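Local coordinates for geranyltranstransferase (IspA) (Helicobacter pylori, PDB 3Q1O), which probably acts as a magnesium-dependent prenyltransferase of the FPP/GGPP synthase family, joining isoprenyl diphosphates into longer chains, at residues G55-P60 and S89-H94. Sequence-based numbering, arbitrary orientation.
Sequences GKRFRP and SIECLH. With DMA (dimethylallyl diphosphate), chain F.
Ile90 opens the contact with its CG2 branch, which rests against Arg59 CB at 3.7 Å. The next residue, Glu91, reaches across to the loop before helix 58-70. Both carboxylate oxygens are engaged: Glu91 OE2 forms a salt bridge with Arg57 NH2 (2.9 Å), a donor that meets it from above the carboxylate plane, the two flat groups standing nearly perpendicular at 88°. Glu91 OE1, lying 3.3 Å from Pro60 CD, accepts a hydrogen bond from a water that in turn accepts from Arg59 N and NH2. A second water accepts from Arg57 N and sits between Glu91 OE2 and O3B of the ligand. Arg113 is a further salt-bridge partner of OE2, while Val51 O and Glu26 hold the rest of the Arg57 guanidinium. The all-helical prenyl synthase fold here places the loop Gly55-Arg57 and the first turn of helix 58-70 at the diphosphate of dimethylallyl diphosphate, where Lys56 N and NZ bind O2B. With CG of His94 anti to the backbone N (chi1 172°), the ring is carried toward Arg59, whose guanidinium stacks flat on one face, centres 3.6 Å apart. The stacked pair spans both phosphates: His94 NE2 donates to O3B (2.6 Å), Arg59 NH2 to O1A (2.8 Å).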
loop_
_atom_site.group_PDB
_atom_site.type_symbol
_atom_site.label_atom_id
_atom_site.label_comp_id
_atom_site.label_asym_id
_atom_site.label_seq_id
_atom_site.Cartn_x
_atom_site.Cartn_y
_atom_site.Cartn_z
ATOM N N GLY A 55 16.816 8.820 10.014
ATOM C CA GLY A 55 16.444 9.382 8.728
ATOM C C GLY A 55 16.546 10.885 8.805
ATOM O O GLY A 55 16.378 11.464 9.875
ATOM N N LYS A 56 16.820 11.519 7.669
ATOM C CA LYS A 56 16.928 12.977 7.606
ATOM C C LYS A 56 15.561 13.652 7.619
ATOM O O LYS A 56 15.476 14.860 7.841
ATOM C CB LYS A 56 17.691 13.418 6.355
ATOM C CG LYS A 56 19.170 13.050 6.345
ATOM C CD LYS A 56 19.843 13.442 5.024
ATOM C CE LYS A 56 19.354 12.592 3.852
ATOM N NZ LYS A 56 19.554 11.129 4.080
ATOM N N ARG A 57 14.508 12.868 7.361
ATOM C CA ARG A 57 13.125 13.354 7.264
ATOM C C ARG A 57 13.006 14.368 6.137
ATOM O O ARG A 57 12.224 15.320 6.235
ATOM C CB ARG A 57 12.627 13.963 8.594
ATOM C CG ARG A 57 12.035 12.997 9.632
ATOM C CD ARG A 57 12.644 11.619 9.585
ATOM N NE ARG A 57 12.718 10.996 10.894
ATOM C CZ ARG A 57 12.579 9.693 11.105
ATOM N NH1 ARG A 57 12.677 9.214 12.337
ATOM N NH2 ARG A 57 12.325 8.871 10.090
ATOM N N PHE A 58 13.774 14.146 5.068
ATOM C CA PHE A 58 13.878 15.097 3.964
ATOM C C PHE A 58 12.535 15.368 3.312
ATOM O O PHE A 58 12.204 16.516 3.014
ATOM C CB PHE A 58 14.893 14.626 2.911
ATOM C CG PHE A 58 15.076 15.590 1.764
ATOM C CD1 PHE A 58 15.438 16.917 1.996
ATOM C CD2 PHE A 58 14.908 15.169 0.451
ATOM C CE1 PHE A 58 15.619 17.808 0.932
ATOM C CE2 PHE A 58 15.093 16.052 -0.617
ATOM C CZ PHE A 58 15.444 17.375 -0.373
ATOM N N ARG A 59 11.764 14.307 3.110
ATOM C CA ARG A 59 10.460 14.422 2.469
ATOM C C ARG A 59 9.395 15.124 3.346
ATOM O O ARG A 59 8.701 16.014 2.848
ATOM C CB ARG A 59 10.014 13.066 1.913
ATOM C CG ARG A 59 10.899 12.586 0.779
ATOM C CD ARG A 59 11.029 11.090 0.750
ATOM N NE ARG A 59 12.089 10.651 -0.157
ATOM C CZ ARG A 59 13.356 10.460 0.202
ATOM N NH1 ARG A 59 14.250 10.057 -0.692
ATOM N NH2 ARG A 59 13.736 10.676 1.453
ATOM N N PRO A 60 9.277 14.757 4.646
ATOM C CA PRO A 60 8.414 15.594 5.490
ATOM C C PRO A 60 8.861 17.054 5.590
ATOM O O PRO A 60 8.014 17.947 5.606
ATOM C CB PRO A 60 8.508 14.918 6.858
ATOM C CG PRO A 60 8.712 13.484 6.534
ATOM C CD PRO A 60 9.595 13.478 5.317
ATOM N N SER A 89 2.764 10.058 6.881
ATOM C CA SER A 89 2.349 9.117 5.851
ATOM C C SER A 89 3.373 9.042 4.721
ATOM O O SER A 89 3.646 7.958 4.202
ATOM C CB SER A 89 0.971 9.479 5.307
ATOM O OG SER A 89 1.060 10.553 4.403
ATOM N N ILE A 90 3.954 10.192 4.377
ATOM C CA ILE A 90 5.021 10.277 3.382
ATOM C C ILE A 90 6.247 9.511 3.870
ATOM O O ILE A 90 6.863 8.739 3.112
ATOM C CB ILE A 90 5.390 11.756 3.066
ATOM C CG1 ILE A 90 4.188 12.507 2.488
ATOM C CG2 ILE A 90 6.531 11.839 2.077
ATOM C CD1 ILE A 90 4.378 14.007 2.446
ATOM N N GLU A 91 6.576 9.707 5.146
ATOM C CA GLU A 91 7.718 9.041 5.756
ATOM C C GLU A 91 7.517 7.528 5.882
ATOM O O GLU A 91 8.458 6.753 5.676
ATOM C CB GLU A 91 8.055 9.678 7.109
ATOM C CG GLU A 91 9.361 9.193 7.759
ATOM C CD GLU A 91 10.617 9.528 6.955
ATOM O OE1 GLU A 91 10.566 10.382 6.043
ATOM O OE2 GLU A 91 11.674 8.933 7.252
ATOM N N CYS A 92 6.297 7.106 6.191
ATOM C CA CYS A 92 5.994 5.677 6.240
ATOM C C CYS A 92 6.178 5.002 4.888
ATOM O O CYS A 92 6.835 3.961 4.804
ATOM C CB CYS A 92 4.588 5.426 6.774
ATOM S SG CYS A 92 4.468 5.718 8.528
ATOM N N LEU A 93 5.621 5.606 3.837
ATOM C CA LEU A 93 5.784 5.077 2.484
ATOM C C LEU A 93 7.248 5.053 2.068
ATOM O O LEU A 93 7.706 4.071 1.498
ATOM C CB LEU A 93 4.946 5.851 1.459
ATOM C CG LEU A 93 4.772 5.107 0.129
ATOM C CD1 LEU A 93 3.459 4.362 0.100
ATOM C CD2 LEU A 93 4.841 6.056 -1.035
ATOM N N HIS A 94 7.976 6.124 2.370
ATOM C CA HIS A 94 9.415 6.164 2.132
ATOM C C HIS A 94 10.154 5.044 2.892
ATOM O O HIS A 94 10.948 4.314 2.298
ATOM C CB HIS A 94 9.986 7.545 2.470
ATOM C CG HIS A 94 11.479 7.603 2.420
ATOM N ND1 HIS A 94 12.199 7.250 1.298
ATOM C CD2 HIS A 94 12.389 7.960 3.356
ATOM C CE1 HIS A 94 13.491 7.378 1.549
ATOM N NE2 HIS A 94 13.632 7.809 2.790
HETATM C C1 DMA F . 17.353 6.927 0.829
HETATM O O1 DMA F . 16.726 8.132 1.278
HETATM C C2 DMA F . 16.518 6.661 -0.399
HETATM C C3 DMA F . 16.846 7.140 -1.609
HETATM C C4 DMA F . 18.110 7.918 -1.848
HETATM C C5 DMA F . 15.921 6.858 -2.760
HETATM P PA DMA F . 17.329 9.168 2.334
HETATM O O1A DMA F . 16.283 10.236 2.556
HETATM O O2A DMA F . 18.723 9.549 1.889
HETATM O O3A DMA F . 17.444 8.243 3.653
HETATM P PB DMA F . 16.709 8.583 5.047
HETATM O O1B DMA F . 17.227 7.476 5.935
HETATM O O2B DMA F . 17.146 9.984 5.420
HETATM O O3B DMA F . 15.240 8.494 4.732
HETATM O O HOH W 1 13.890 10.142 6.619
HETATM O O HOH W 2 12.325 11.443 4.178
#